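SusD family protein (Bacteroides uniformis, PDB 7KV1) probably binds beta-glucans at the surface of this gut bacterium, as a glycan-capturing member of the SusD family. Local coordinates at residues T88-D91 / M92-W95; P181-T184 / A185-Y189; G255-K258 / E259-D262; L341-Y344 / Q345-S348. One frame throughout, in Å; residues are numbered along the deposited sequence.

Interaction 1: T88-D91 / M92-W95; sequences TKTD and MQNW
The flat carboxamide of Gln-93 turns its oxygen corner to Thr-90, with OE1 3.9 Å from the methyl CG2, and the two side chains are skewed to one another. A second flat group, the indole of Trp-95, carries the methyl of Met-92 on one face: CE sits 3.6 Å above the ring plane, displaced toward its rim. Phe-336 also meets the indole, the two rings edge to face, and touches the side chains of Met-92 and Asp-91 as well. A flexible thioether suits this spot, since the Met-92 chain folds at chi2 (-55°) and again at chi3 to lay its end on the indole.

The approach to helix 93-99 is built from hydroxyls and backbone. Residues 88-91 form a type I beta turn, in which Asp-91 N bonds to Thr-88 O at 3.0 Å. Thr-88 OG1 accepts from Thr-90 N at 3.2 Å, an ST turn, and from the hydroxyl of Thr-90, whose OG1 lies 3.0 Å from it. The step into the helix is less firm: Gln-93 N reaches Thr-90 O only weakly, at 3.4 Å and a bent 123°. Met-92 occupies the N-cap with a left-handed backbone (phi 51°), and its side chain has no oxygen to offer.

Outside partners take over the polar ends: Asn-107 OD1 receives Gln-93 NE2, while Asp-91 OD2 accepts from Ala-87 N and has a long, weak ion pair with Arg-370. Chemically, then, the helix start relies on a bonded turn and an apolar methionine anchor rather than on a side-chain cap.

Interaction 2: P181-T184 / A185-Y189; sequences PQYT and ADQVY
Thr-184 and Gln-187 exchange bonds at the start of helix 185-201, forming a capping box. Threonine suits the N-cap because its hydroxyl can turn back: OG1 lies between the backbone N and carbonyl carbon (chi1 73°) and accepts from Gln-187 N at 3.2 Å. In return, Thr-184 N gives an almost straight bond (170°) to Gln-187 OE1 at 3.0 Å, coming from above the carboxamide's carbonyl plane rather than along a lone pair. The long glutamine arm, extended beyond CG, makes that reach possible. Gln-187 OE1 has a second donor in a water, 2.7 Å away, which also donates to Gln-182 O. One turn on, Val-188 N donates to Thr-184 O at 3.0 Å.

Apolar groups close the inner side. Tyr-183 CB packs on Val-188 CG2 at 3.6 Å, and its ring stands nearly perpendicular to the Gln-187 carboxamide, with CD2 3.8 Å from CB of that residue. The phenol oxygen bonds to Glu-191, a turn farther along the helix.

The amides of Ala-185 and Gln-187, with no preceding helical turn to accept them, are thus met by the side chains of Asn-165 and Thr-184, while Val-188 N makes the first i to i+4 bond.

Interaction 3: G255-K258 / E259-D262; sequences GYMK and ELID. With NCO (cobalt hexammine(III)), chain C.
The C-terminal half of helix 250-262 runs through Gly-255 and Glu-259 to a cation site at Ile-261, part of the largely helical architecture, related to tetratricopeptide repeats, of SusD proteins. Its ladder of i to i+4 bonds joins Glu-259 N to Gly-255 O at 3.0 Å, Ile-261 N to Met-257 O at 3.0 Å and in the carbonyl plane, and Asp-262 N to Lys-258 O at 2.7 Å. Leu-260 N is shared between two weak bonds, to Tyr-256 O and to Met-257 O.

Glu-259 and Tyr-256 run alongside each other. Glu-259 OE2 lies in the plane of the phenol ring, at its edge, 3.3 Å from Tyr-256 CD1, where the slightly positive C-H probably welcomes an oxygen; the carboxylate is turned 62° from the ring. Its other oxygen, OE1, bonds to Tyr-234 OH, and Tyr-234 stacks on Tyr-256.

Ile-261 O accepts from three ammines of cobalt hexammine, N5 at 2.9 Å and N4 and N2 at 3.0 Å each. Carbonyls near a helix C-terminus probably suit a trivalent cation, and Ser-263 O, Phe-266 O and Tyr-408 OH also bond to it.

Met-257, Leu-260 and Ile-261 supply the apolar side. Met-257 and Leu-260 wedge between helices 230-244 and 408-420, Ile-261 lies on 408-420 and on Trp-433 of helix 429-440, and Tyr-256 reaches helix 185-201.

Interaction 4: L341-Y344 / Q345-S348; sequences LETY and QMFS
Leu-341 and Gln-345 meet one turn apart, and their backbones make the firm hydrogen bond of this helix end: Gln-345 N to Leu-341 O, 2.8 Å, in the carbonyl plane. Two further bonds are weak, Met-346 N to Glu-342 O at 3.1 Å and Phe-347 N to Tyr-344 O at 3.4 Å. A water steadies the exit by donating to Tyr-344 O at 2.9 Å and to Phe-347 O at 2.7 Å; it also sits over one face of the Tyr-344 ring, toward the rim. Thr-343 OG1 bonds to Asn-81 O.

These bonds mark the close of the short helix 341-345, where the chain unwinds into the loop leading to helix 353-357, within the SusD family region.

Van der Waals contacts come next. The Gln-345 carboxamide lies against the leucine branch, with NE2 3.6 Å from Leu-341 CG, a fit for an amphipathic arm at the surface. Met-346 lies alongside Thr-343, pointing the same way, CE 3.9 Å from CG2; methionine and Phe-347 continue onto Leu-460 and Val-463.

Two carbonyl oxygens meet side-chain carbon instead. Phe-347 takes Tyr-344 O at its ring edge, in plane. Thr-343 O, buried without a hydrogen-bonding partner, has Phe-347 CD2 at 3.3 Å.

The four contacts are local helix-end features following one another along the chain, and none touches another. Interactions 1 and 2 shape helix starts within the same family region, about 30 Å apart between centres, one without a side-chain cap and the other with a capping box. Interactions 3 and 4 lie toward the C-terminal ends of their helices, about 32 Å apart between centres. By nearest atoms the closest pair is 2 and 3, about 10 Å apart, and helix 185-201, begun at interaction 2, reaches Tyr-256 of interaction 3. Only interaction 3 meets the cobalt hexammine; the centre of interaction 1 is about 42 Å from that of interaction 3, on the opposite side of the chain's centre.

Interaction 1: T88-D91 / M92-W95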
ATOM      1  N   THR A  88      -4.770 -24.913   0.254  1.00 24.46           N
ATOM      2  CA  THR A  88      -3.841 -25.621  -0.658  1.00 25.28           C
ATOM      3  C   THR A  88      -3.360 -24.605  -1.684  1.00 25.23           C
ATOM      4  O   THR A  88      -3.871 -23.426  -1.659  1.00 24.46           O
ATOM      5  CB  THR A  88      -4.505 -26.800  -1.403  1.00 25.75           C
ATOM      6  OG1 THR A  88      -5.328 -26.280  -2.455  1.00 23.34           O
ATOM      7  CG2 THR A  88      -5.319 -27.689  -0.496  1.00 26.63           C
ATOM      8  N   LYS A  89      -2.537 -25.044  -2.636  1.00 23.17           N
ATOM      9  CA  LYS A  89      -1.935 -24.120  -3.644  1.00 25.64           C
ATOM     10  C   LYS A  89      -2.974 -23.720  -4.693  1.00 26.89           C
ATOM     11  O   LYS A  89      -2.628 -22.862  -5.528  1.00 23.78           O
ATOM     12  CB  LYS A  89      -0.681 -24.738  -4.281  1.00 31.45           C
ATOM     13  CG  LYS A  89      -0.915 -25.876  -5.263  1.00 39.51           C
ATOM     14  CD  LYS A  89       0.279 -26.159  -6.169  1.00 46.78           C
ATOM     15  CE  LYS A  89       1.557 -26.441  -5.411  1.00 51.32           C
ATOM     16  NZ  LYS A  89       1.328 -27.403  -4.304  1.00 60.82           N
ATOM     17  N   THR A  90      -4.188 -24.303  -4.684  1.00 26.69           N
ATOM     18  CA  THR A  90      -5.294 -23.914  -5.612  1.00 26.75           C
ATOM     19  C   THR A  90      -6.290 -23.000  -4.889  1.00 25.01           C
ATOM     20  O   THR A  90      -7.223 -22.509  -5.559  1.00 25.96           O
ATOM     21  CB  THR A  90      -6.053 -25.113  -6.198  1.00 28.18           C
ATOM     22  OG1 THR A  90      -6.667 -25.805  -5.115  1.00 31.78           O
ATOM     23  CG2 THR A  90      -5.167 -26.079  -6.944  1.00 31.24           C
ATOM     24  N   ASP A  91      -6.063 -22.719  -3.604  1.00 22.55           N
ATOM     25  CA  ASP A  91      -6.919 -21.812  -2.789  1.00 23.75           C
ATOM     26  C   ASP A  91      -6.399 -20.383  -3.043  1.00 24.47           C
ATOM     27  O   ASP A  91      -5.259 -20.089  -2.662  1.00 24.79           O
ATOM     28  CB  ASP A  91      -6.953 -22.292  -1.333  1.00 22.63           C
ATOM     29  CG  ASP A  91      -8.093 -21.683  -0.522  1.00 24.48           C
ATOM     30  OD1 ASP A  91      -9.021 -21.201  -1.138  1.00 29.35           O
ATOM     31  OD2 ASP A  91      -8.035 -21.681   0.722  1.00 24.23           O
ATOM     32  N   MET A  92      -7.179 -19.535  -3.709  1.00 23.81           N
ATOM     33  CA  MET A  92      -6.689 -18.283  -4.358  1.00 24.87           C
ATOM     34  C   MET A  92      -5.488 -18.640  -5.231  1.00 24.59           C
ATOM     35  O   MET A  92      -4.366 -18.128  -5.035  1.00 21.72           O
ATOM     36  CB  MET A  92      -6.322 -17.190  -3.350  1.00 26.24           C
ATOM     37  CG  MET A  92      -7.504 -16.761  -2.500  1.00 27.31           C
ATOM     38  SD  MET A  92      -8.947 -16.228  -3.454  1.00 31.69           S
ATOM     39  CE  MET A  92      -8.418 -14.673  -4.166  1.00 30.47           C
ATOM     40  N   GLN A  93      -5.736 -19.519  -6.186  1.00 22.27           N
ATOM     41  CA  GLN A  93      -4.720 -19.953  -7.159  1.00 25.32           C
ATOM     42  C   GLN A  93      -4.036 -18.718  -7.794  1.00 22.20           C
ATOM     43  O   GLN A  93      -2.813 -18.766  -8.003  1.00 21.05           O
ATOM     44  CB  GLN A  93      -5.412 -20.864  -8.163  1.00 25.94           C
ATOM     45  CG  GLN A  93      -4.554 -21.198  -9.365  1.00 31.42           C
ATOM     46  CD  GLN A  93      -5.247 -22.271 -10.167  1.00 34.74           C
ATOM     47  OE1 GLN A  93      -5.194 -23.427  -9.790  1.00 31.88           O
ATOM     48  NE2 GLN A  93      -5.949 -21.877 -11.223  1.00 35.46           N
ATOM     49  N   ASN A  94      -4.774 -17.643  -8.074  1.00 20.82           N
ATOM     50  CA  ASN A  94      -4.192 -16.430  -8.724  1.00 19.70           C
ATOM     51  C   ASN A  94      -3.076 -15.890  -7.828  1.00 19.53           C
ATOM     52  O   ASN A  94      -1.988 -15.566  -8.361  1.00 20.28           O
ATOM     53  CB  ASN A  94      -5.258 -15.389  -9.067  1.00 20.00           C
ATOM     54  CG  ASN A  94      -6.023 -14.878  -7.871  1.00 22.95           C
ATOM     55  OD1 ASN A  94      -6.301 -15.640  -6.947  1.00 23.97           O
ATOM     56  ND2 ASN A  94      -6.261 -13.574  -7.838  1.00 20.93           N
ATOM     57  N   TRP A  95      -3.294 -15.845  -6.510  1.00 18.89           N
ATOM     58  CA  TRP A  95      -2.263 -15.352  -5.561  1.00 19.27           C
ATOM     59  C   TRP A  95      -1.045 -16.284  -5.589  1.00 20.84           C
ATOM     60  O   TRP A  95       0.098 -15.759  -5.665  1.00 18.50           O
ATOM     61  CB  TRP A  95      -2.780 -15.209  -4.142  1.00 22.04           C
ATOM     62  CG  TRP A  95      -3.818 -14.158  -3.926  1.00 21.17           C
ATOM     63  CD1 TRP A  95      -4.282 -13.218  -4.801  1.00 23.86           C
ATOM     64  CD2 TRP A  95      -4.577 -14.008  -2.716  1.00 22.21           C
ATOM     65  NE1 TRP A  95      -5.261 -12.459  -4.200  1.00 25.80           N
ATOM     66  CE2 TRP A  95      -5.438 -12.908  -2.906  1.00 24.26           C
ATOM     67  CE3 TRP A  95      -4.556 -14.655  -1.476  1.00 21.24           C
ATOM     68  CZ2 TRP A  95      -6.325 -12.495  -1.915  1.00 23.74           C
ATOM     69  CZ3 TRP A  95      -5.435 -14.236  -0.499  1.00 21.50           C
ATOM     70  CH2 TRP A  95      -6.279 -13.151  -0.707  1.00 23.36           C
TER

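Interaction 2: P181-T184 / A185-Y189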
ATOM      1  N   PRO A 181      -7.397   5.107 -24.922  1.00 29.81           N
ATOM      2  CA  PRO A 181      -6.161   4.588 -25.492  1.00 27.73           C
ATOM      3  C   PRO A 181      -5.338   3.955 -24.354  1.00 26.35           C
ATOM      4  O   PRO A 181      -5.335   4.504 -23.268  1.00 22.70           O
ATOM      5  CB  PRO A 181      -5.516   5.824 -26.120  1.00 27.72           C
ATOM      6  CG  PRO A 181      -6.066   6.972 -25.306  1.00 31.94           C
ATOM      7  CD  PRO A 181      -7.485   6.576 -24.945  1.00 31.07           C
ATOM      8  N   GLN A 182      -4.765   2.779 -24.605  1.00 22.87           N
ATOM      9  CA  GLN A 182      -3.782   2.136 -23.693  1.00 23.81           C
ATOM     10  C   GLN A 182      -2.450   2.896 -23.793  1.00 23.96           C
ATOM     11  O   GLN A 182      -1.836   2.928 -24.872  1.00 23.56           O
ATOM     12  CB  GLN A 182      -3.646   0.655 -24.013  1.00 21.37           C
ATOM     13  CG  GLN A 182      -2.826  -0.132 -22.994  1.00 20.99           C
ATOM     14  CD  GLN A 182      -2.671  -1.557 -23.464  1.00 23.16           C
ATOM     15  OE1 GLN A 182      -2.832  -1.833 -24.654  1.00 21.61           O
ATOM     16  NE2 GLN A 182      -2.321  -2.457 -22.563  1.00 19.93           N
ATOM     17  N   TYR A 183      -2.019   3.505 -22.683  1.00 22.67           N
ATOM     18  CA  TYR A 183      -0.677   4.130 -22.564  1.00 21.66           C
ATOM     19  C   TYR A 183       0.336   3.088 -22.109  1.00 20.64           C
ATOM     20  O   TYR A 183      -0.068   2.087 -21.447  1.00 20.54           O
ATOM     21  CB  TYR A 183      -0.716   5.240 -21.528  1.00 24.75           C
ATOM     22  CG  TYR A 183      -1.389   6.509 -21.947  1.00 25.77           C
ATOM     23  CD1 TYR A 183      -2.304   6.563 -22.983  1.00 28.46           C
ATOM     24  CD2 TYR A 183      -1.134   7.667 -21.233  1.00 27.39           C
ATOM     25  CE1 TYR A 183      -2.929   7.753 -23.322  1.00 28.78           C
ATOM     26  CE2 TYR A 183      -1.720   8.864 -21.590  1.00 29.85           C
ATOM     27  CZ  TYR A 183      -2.610   8.906 -22.632  1.00 27.47           C
ATOM     28  OH  TYR A 183      -3.173  10.095 -22.923  1.00 36.63           O
ATOM     29  N   THR A 184       1.610   3.341 -22.413  1.00 18.16           N
ATOM     30  CA  THR A 184       2.755   2.604 -21.840  1.00 18.94           C
ATOM     31  C   THR A 184       2.861   2.999 -20.354  1.00 18.47           C
ATOM     32  O   THR A 184       2.357   4.081 -19.982  1.00 18.03           O
ATOM     33  CB  THR A 184       4.041   2.824 -22.646  1.00 19.14           C
ATOM     34  OG1 THR A 184       4.449   4.163 -22.335  1.00 18.86           O
ATOM     35  CG2 THR A 184       3.858   2.563 -24.137  1.00 19.93           C
ATOM     36  N   ALA A 185       3.499   2.174 -19.515  1.00 19.80           N
ATOM     37  CA  ALA A 185       3.727   2.505 -18.084  1.00 19.81           C
ATOM     38  C   ALA A 185       4.350   3.909 -17.964  1.00 19.55           C
ATOM     39  O   ALA A 185       3.833   4.722 -17.144  1.00 19.57           O
ATOM     40  CB  ALA A 185       4.598   1.475 -17.430  1.00 20.34           C
ATOM     41  N   ASP A 186       5.382   4.205 -18.767  1.00 18.94           N
ATOM     42  CA  ASP A 186       6.108   5.503 -18.720  1.00 19.69           C
ATOM     43  C   ASP A 186       5.197   6.663 -19.122  1.00 19.79           C
ATOM     44  O   ASP A 186       5.320   7.747 -18.491  1.00 18.62           O
ATOM     45  CB  ASP A 186       7.351   5.480 -19.592  1.00 22.17           C
ATOM     46  CG  ASP A 186       8.471   4.627 -19.030  1.00 24.01           C
ATOM     47  OD1 ASP A 186       8.434   4.269 -17.828  1.00 23.67           O
ATOM     48  OD2 ASP A 186       9.328   4.272 -19.817  1.00 26.58           O
ATOM     49  N   GLN A 187       4.270   6.457 -20.062  1.00 18.60           N
ATOM     50  CA  GLN A 187       3.276   7.491 -20.453  1.00 20.09           C
ATOM     51  C   GLN A 187       2.289   7.742 -19.328  1.00 19.55           C
ATOM     52  O   GLN A 187       1.926   8.905 -19.094  1.00 19.09           O
ATOM     53  CB  GLN A 187       2.564   7.102 -21.739  1.00 20.54           C
ATOM     54  CG  GLN A 187       3.502   7.220 -22.942  1.00 22.07           C
ATOM     55  CD  GLN A 187       3.048   6.445 -24.162  1.00 23.86           C
ATOM     56  OE1 GLN A 187       2.045   5.726 -24.134  1.00 21.28           O
ATOM     57  NE2 GLN A 187       3.795   6.592 -25.250  1.00 24.41           N
ATOM     58  N   VAL A 188       1.861   6.684 -18.647  1.00 20.54           N
ATOM     59  CA  VAL A 188       0.919   6.800 -17.511  1.00 19.74           C
ATOM     60  C   VAL A 188       1.616   7.645 -16.445  1.00 18.20           C
ATOM     61  O   VAL A 188       0.999   8.606 -15.957  1.00 17.73           O
ATOM     62  CB  VAL A 188       0.511   5.411 -16.991  1.00 19.79           C
ATOM     63  CG1 VAL A 188      -0.307   5.505 -15.709  1.00 20.81           C
ATOM     64  CG2 VAL A 188      -0.244   4.633 -18.058  1.00 19.68           C
ATOM     65  N   TYR A 189       2.862   7.292 -16.114  1.00 19.28           N
ATOM     66  CA  TYR A 189       3.693   8.086 -15.163  1.00 19.60           C
ATOM     67  C   TYR A 189       3.682   9.572 -15.530  1.00 19.07           C
ATOM     68  O   TYR A 189       3.391  10.378 -14.658  1.00 18.11           O
ATOM     69  CB  TYR A 189       5.138   7.620 -15.056  1.00 18.11           C
ATOM     70  CG  TYR A 189       5.900   8.525 -14.132  1.00 18.85           C
ATOM     71  CD1 TYR A 189       5.729   8.456 -12.759  1.00 18.94           C
ATOM     72  CD2 TYR A 189       6.773   9.473 -14.624  1.00 17.77           C
ATOM     73  CE1 TYR A 189       6.438   9.287 -11.900  1.00 19.20           C
ATOM     74  CE2 TYR A 189       7.448  10.338 -13.778  1.00 18.85           C
ATOM     75  CZ  TYR A 189       7.317  10.220 -12.405  1.00 18.37           C
ATOM     76  OH  TYR A 189       7.992  11.077 -11.562  1.00 17.09           O
TER
HETATM   77  O   HOH W   1       0.622   4.599 -26.114  1.00 30.68           O

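Interaction 3: G255-K258 / E259-D262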
ATOM      1  N   GLY A 255      11.845  18.027  -0.894  1.00 22.72           N
ATOM      2  CA  GLY A 255      11.224  19.274  -0.400  1.00 22.20           C
ATOM      3  C   GLY A 255       9.891  18.986   0.260  1.00 21.79           C
ATOM      4  O   GLY A 255       9.673  19.454   1.393  1.00 21.03           O
ATOM      5  N   TYR A 256       9.041  18.174  -0.355  1.00 20.66           N
ATOM      6  CA  TYR A 256       7.699  17.874   0.204  1.00 20.17           C
ATOM      7  C   TYR A 256       7.839  17.075   1.493  1.00 19.38           C
ATOM      8  O   TYR A 256       7.106  17.369   2.449  1.00 20.01           O
ATOM      9  CB  TYR A 256       6.815  17.155  -0.806  1.00 21.46           C
ATOM     10  CG  TYR A 256       6.439  17.964  -2.024  1.00 21.66           C
ATOM     11  CD1 TYR A 256       6.166  19.317  -1.929  1.00 23.63           C
ATOM     12  CD2 TYR A 256       6.338  17.386  -3.276  1.00 22.10           C
ATOM     13  CE1 TYR A 256       5.824  20.080  -3.031  1.00 24.22           C
ATOM     14  CE2 TYR A 256       5.949  18.126  -4.385  1.00 22.41           C
ATOM     15  CZ  TYR A 256       5.690  19.480  -4.268  1.00 24.48           C
ATOM     16  OH  TYR A 256       5.330  20.248  -5.354  1.00 26.20           O
ATOM     17  N   MET A 257       8.737  16.086   1.513  1.00 18.41           N
ATOM     18  CA  MET A 257       9.014  15.296   2.735  1.00 19.10           C
ATOM     19  C   MET A 257       9.507  16.237   3.850  1.00 20.00           C
ATOM     20  O   MET A 257       8.967  16.130   4.961  1.00 21.76           O
ATOM     21  CB  MET A 257      10.009  14.167   2.481  1.00 17.58           C
ATOM     22  CG  MET A 257       9.531  13.185   1.439  1.00 19.42           C
ATOM     23  SD  MET A 257       8.026  12.308   1.846  1.00 19.65           S
ATOM     24  CE  MET A 257       6.758  13.338   1.102  1.00 19.72           C
ATOM     25  N   LYS A 258      10.434  17.156   3.562  1.00 20.97           N
ATOM     26  CA  LYS A 258      10.959  18.126   4.570  1.00 23.32           C
ATOM     27  C   LYS A 258       9.872  19.081   5.062  1.00 22.61           C
ATOM     28  O   LYS A 258       9.954  19.460   6.230  1.00 24.91           O
ATOM     29  CB  LYS A 258      12.156  18.892   4.013  1.00 24.95           C
ATOM     30  CG  LYS A 258      13.406  18.033   3.999  1.00 28.31           C
ATOM     31  CD  LYS A 258      14.521  18.571   3.152  1.00 33.65           C
ATOM     32  CE  LYS A 258      15.269  19.725   3.774  1.00 39.57           C
ATOM     33  NZ  LYS A 258      16.414  20.028   2.887  1.00 47.57           N
ATOM     34  N   GLU A 259       8.873  19.434   4.247  1.00 22.62           N
ATOM     35  CA  GLU A 259       7.725  20.220   4.771  1.00 25.58           C
ATOM     36  C   GLU A 259       7.027  19.409   5.868  1.00 24.55           C
ATOM     37  O   GLU A 259       6.574  20.016   6.814  1.00 22.01           O
ATOM     38  CB  GLU A 259       6.653  20.533   3.728  1.00 29.28           C
ATOM     39  CG  GLU A 259       7.139  21.382   2.584  1.00 34.98           C
ATOM     40  CD  GLU A 259       6.013  21.748   1.621  1.00 38.09           C
ATOM     41  OE1 GLU A 259       4.899  22.076   2.091  1.00 34.44           O
ATOM     42  OE2 GLU A 259       6.261  21.678   0.399  1.00 43.88           O
ATOM     43  N   LEU A 260       6.844  18.095   5.702  1.00 20.82           N
ATOM     44  CA  LEU A 260       6.128  17.298   6.727  1.00 21.30           C
ATOM     45  C   LEU A 260       7.032  17.164   7.958  1.00 21.98           C
ATOM     46  O   LEU A 260       6.513  17.240   9.069  1.00 22.33           O
ATOM     47  CB  LEU A 260       5.757  15.924   6.152  1.00 21.65           C
ATOM     48  CG  LEU A 260       4.764  15.962   4.996  1.00 21.69           C
ATOM     49  CD1 LEU A 260       4.434  14.558   4.543  1.00 20.64           C
ATOM     50  CD2 LEU A 260       3.521  16.761   5.364  1.00 22.88           C
ATOM     51  N   ILE A 261       8.331  16.934   7.751  1.00 20.92           N
ATOM     52  CA  ILE A 261       9.339  16.848   8.852  1.00 20.65           C
ATOM     53  C   ILE A 261       9.422  18.211   9.577  1.00 21.89           C
ATOM     54  O   ILE A 261       9.642  18.210  10.786  1.00 20.76           O
ATOM     55  CB  ILE A 261      10.678  16.347   8.277  1.00 21.54           C
ATOM     56  CG1 ILE A 261      10.535  14.924   7.736  1.00 21.45           C
ATOM     57  CG2 ILE A 261      11.796  16.417   9.292  1.00 22.26           C
ATOM     58  CD1 ILE A 261      11.676  14.483   6.874  1.00 23.67           C
ATOM     59  N   ASP A 262       9.255  19.336   8.882  1.00 23.21           N
ATOM     60  CA  ASP A 262       9.335  20.696   9.486  1.00 27.49           C
ATOM     61  C   ASP A 262       8.010  21.074  10.144  1.00 29.25           C
ATOM     62  O   ASP A 262       7.981  22.067  10.866  1.00 32.58           O
ATOM     63  CB  ASP A 262       9.731  21.747   8.453  1.00 30.96           C
ATOM     64  CG  ASP A 262      11.175  21.614   8.007  1.00 34.14           C
ATOM     65  OD1 ASP A 262      11.936  20.900   8.689  1.00 38.93           O
ATOM     66  OD2 ASP A 262      11.513  22.183   6.968  1.00 38.64           O
TER
HETATM   67 CO   NCO C 601       8.574  17.307  14.228  1.00 23.12          CO
HETATM   68  N1  NCO C 601       6.788  17.905  14.922  1.00 22.87           N
HETATM   69  N2  NCO C 601      10.339  16.861  13.411  1.00 24.53           N
HETATM   70  N3  NCO C 601       9.526  17.761  16.003  1.00 25.49           N
HETATM   71  N4  NCO C 601       8.889  19.139  13.574  1.00 22.68           N
HETATM   72  N5  NCO C 601       7.688  16.831  12.453  1.00 22.10           N
HETATM   73  N6  NCO C 601       8.293  15.470  14.901  1.00 24.55           N

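Interaction 4: L341-Y344 / Q345-S348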
ATOM      1  N   LEU A 341       9.551 -17.622   8.499  1.00 24.14           N
ATOM      2  CA  LEU A 341      10.470 -17.687   9.664  1.00 26.09           C
ATOM      3  C   LEU A 341      11.609 -16.684   9.466  1.00 24.42           C
ATOM      4  O   LEU A 341      12.051 -16.049  10.434  1.00 25.73           O
ATOM      5  CB  LEU A 341      11.013 -19.120   9.810  1.00 27.73           C
ATOM      6  CG  LEU A 341      11.978 -19.353  10.984  1.00 30.22           C
ATOM      7  CD1 LEU A 341      11.374 -18.900  12.315  1.00 27.05           C
ATOM      8  CD2 LEU A 341      12.384 -20.827  11.060  1.00 30.93           C
ATOM      9  N   GLU A 342      12.097 -16.566   8.249  1.00 25.03           N
ATOM     10  CA  GLU A 342      13.175 -15.624   7.870  1.00 27.29           C
ATOM     11  C   GLU A 342      12.728 -14.199   8.224  1.00 23.77           C
ATOM     12  O   GLU A 342      13.540 -13.398   8.684  1.00 24.46           O
ATOM     13  CB  GLU A 342      13.496 -15.871   6.386  1.00 33.22           C
ATOM     14  CG  GLU A 342      13.863 -17.335   6.037  1.00 41.96           C
ATOM     15  CD  GLU A 342      12.840 -18.498   6.041  1.00 48.07           C
ATOM     16  OE1 GLU A 342      11.672 -18.336   5.628  1.00 38.93           O
ATOM     17  OE2 GLU A 342      13.240 -19.633   6.419  1.00 59.74           O
ATOM     18  N   THR A 343      11.455 -13.866   8.084  1.00 22.78           N
ATOM     19  CA  THR A 343      10.944 -12.517   8.446  1.00 22.48           C
ATOM     20  C   THR A 343      10.999 -12.304   9.968  1.00 23.77           C
ATOM     21  O   THR A 343      11.303 -11.164  10.431  1.00 22.67           O
ATOM     22  CB  THR A 343       9.537 -12.306   7.885  1.00 21.34           C
ATOM     23  OG1 THR A 343       9.594 -12.728   6.526  1.00 20.54           O
ATOM     24  CG2 THR A 343       9.059 -10.880   7.999  1.00 22.09           C
ATOM     25  N   TYR A 344      10.628 -13.317  10.745  1.00 22.46           N
ATOM     26  CA  TYR A 344      10.766 -13.236  12.214  1.00 22.05           C
ATOM     27  C   TYR A 344      12.258 -13.079  12.532  1.00 21.86           C
ATOM     28  O   TYR A 344      12.643 -12.184  13.318  1.00 22.21           O
ATOM     29  CB  TYR A 344      10.106 -14.443  12.880  1.00 22.39           C
ATOM     30  CG  TYR A 344      10.333 -14.497  14.364  1.00 23.05           C
ATOM     31  CD1 TYR A 344       9.534 -13.786  15.245  1.00 23.93           C
ATOM     32  CD2 TYR A 344      11.391 -15.228  14.880  1.00 26.69           C
ATOM     33  CE1 TYR A 344       9.769 -13.812  16.614  1.00 22.77           C
ATOM     34  CE2 TYR A 344      11.634 -15.279  16.244  1.00 26.91           C
ATOM     35  CZ  TYR A 344      10.824 -14.561  17.107  1.00 26.04           C
ATOM     36  OH  TYR A 344      11.104 -14.572  18.437  1.00 27.11           O
ATOM     37  N   GLN A 345      13.106 -13.911  11.941  1.00 22.37           N
ATOM     38  CA  GLN A 345      14.553 -13.990  12.333  1.00 24.10           C
ATOM     39  C   GLN A 345      15.363 -12.755  11.896  1.00 24.32           C
ATOM     40  O   GLN A 345      16.440 -12.537  12.469  1.00 23.21           O
ATOM     41  CB  GLN A 345      15.192 -15.259  11.762  1.00 25.64           C
ATOM     42  CG  GLN A 345      14.591 -16.519  12.347  1.00 26.78           C
ATOM     43  CD  GLN A 345      15.150 -17.771  11.714  1.00 30.55           C
ATOM     44  OE1 GLN A 345      15.549 -17.797  10.552  1.00 32.80           O
ATOM     45  NE2 GLN A 345      15.152 -18.833  12.490  1.00 31.32           N
ATOM     46  N   MET A 346      14.873 -11.894  11.002  1.00 23.23           N
ATOM     47  CA  MET A 346      15.682 -10.722  10.547  1.00 22.63           C
ATOM     48  C   MET A 346      15.710  -9.657  11.650  1.00 22.38           C
ATOM     49  O   MET A 346      16.582  -8.794  11.608  1.00 23.11           O
ATOM     50  CB  MET A 346      15.138 -10.122   9.244  1.00 24.98           C
ATOM     51  CG  MET A 346      13.857  -9.310   9.419  1.00 24.00           C
ATOM     52  SD  MET A 346      13.141  -8.947   7.779  1.00 25.61           S
ATOM     53  CE  MET A 346      11.682  -8.034   8.271  1.00 21.95           C
ATOM     54  N   PHE A 347      14.781  -9.681  12.612  1.00 22.20           N
ATOM     55  CA  PHE A 347      14.755  -8.670  13.686  1.00 23.69           C
ATOM     56  C   PHE A 347      15.777  -9.034  14.764  1.00 26.61           C
ATOM     57  O   PHE A 347      15.866 -10.233  15.158  1.00 22.86           O
ATOM     58  CB  PHE A 347      13.345  -8.536  14.268  1.00 24.85           C
ATOM     59  CG  PHE A 347      12.294  -7.960  13.344  1.00 22.92           C
ATOM     60  CD1 PHE A 347      12.100  -6.595  13.246  1.00 22.40           C
ATOM     61  CD2 PHE A 347      11.388  -8.790  12.711  1.00 23.21           C
ATOM     62  CE1 PHE A 347      11.092  -6.075  12.459  1.00 23.20           C
ATOM     63  CE2 PHE A 347      10.390  -8.269  11.904  1.00 24.08           C
ATOM     64  CZ  PHE A 347      10.260  -6.913  11.758  1.00 24.05           C
ATOM     65  N   SER A 348      16.473  -8.036  15.317  1.00 27.19           N
ATOM     66  CA  SER A 348      17.242  -8.253  16.571  1.00 29.97           C
ATOM     67  C   SER A 348      16.261  -8.428  17.739  1.00 30.66           C
ATOM     68  O   SER A 348      15.155  -7.870  17.683  1.00 29.63           O
ATOM     69  CB  SER A 348      18.248  -7.168  16.812  1.00 30.97           C
ATOM     70  OG  SER A 348      17.601  -5.934  17.041  1.00 36.22           O
TER
HETATM   71  O   HOH W   2      14.328 -12.362  15.615  1.00 23.09           O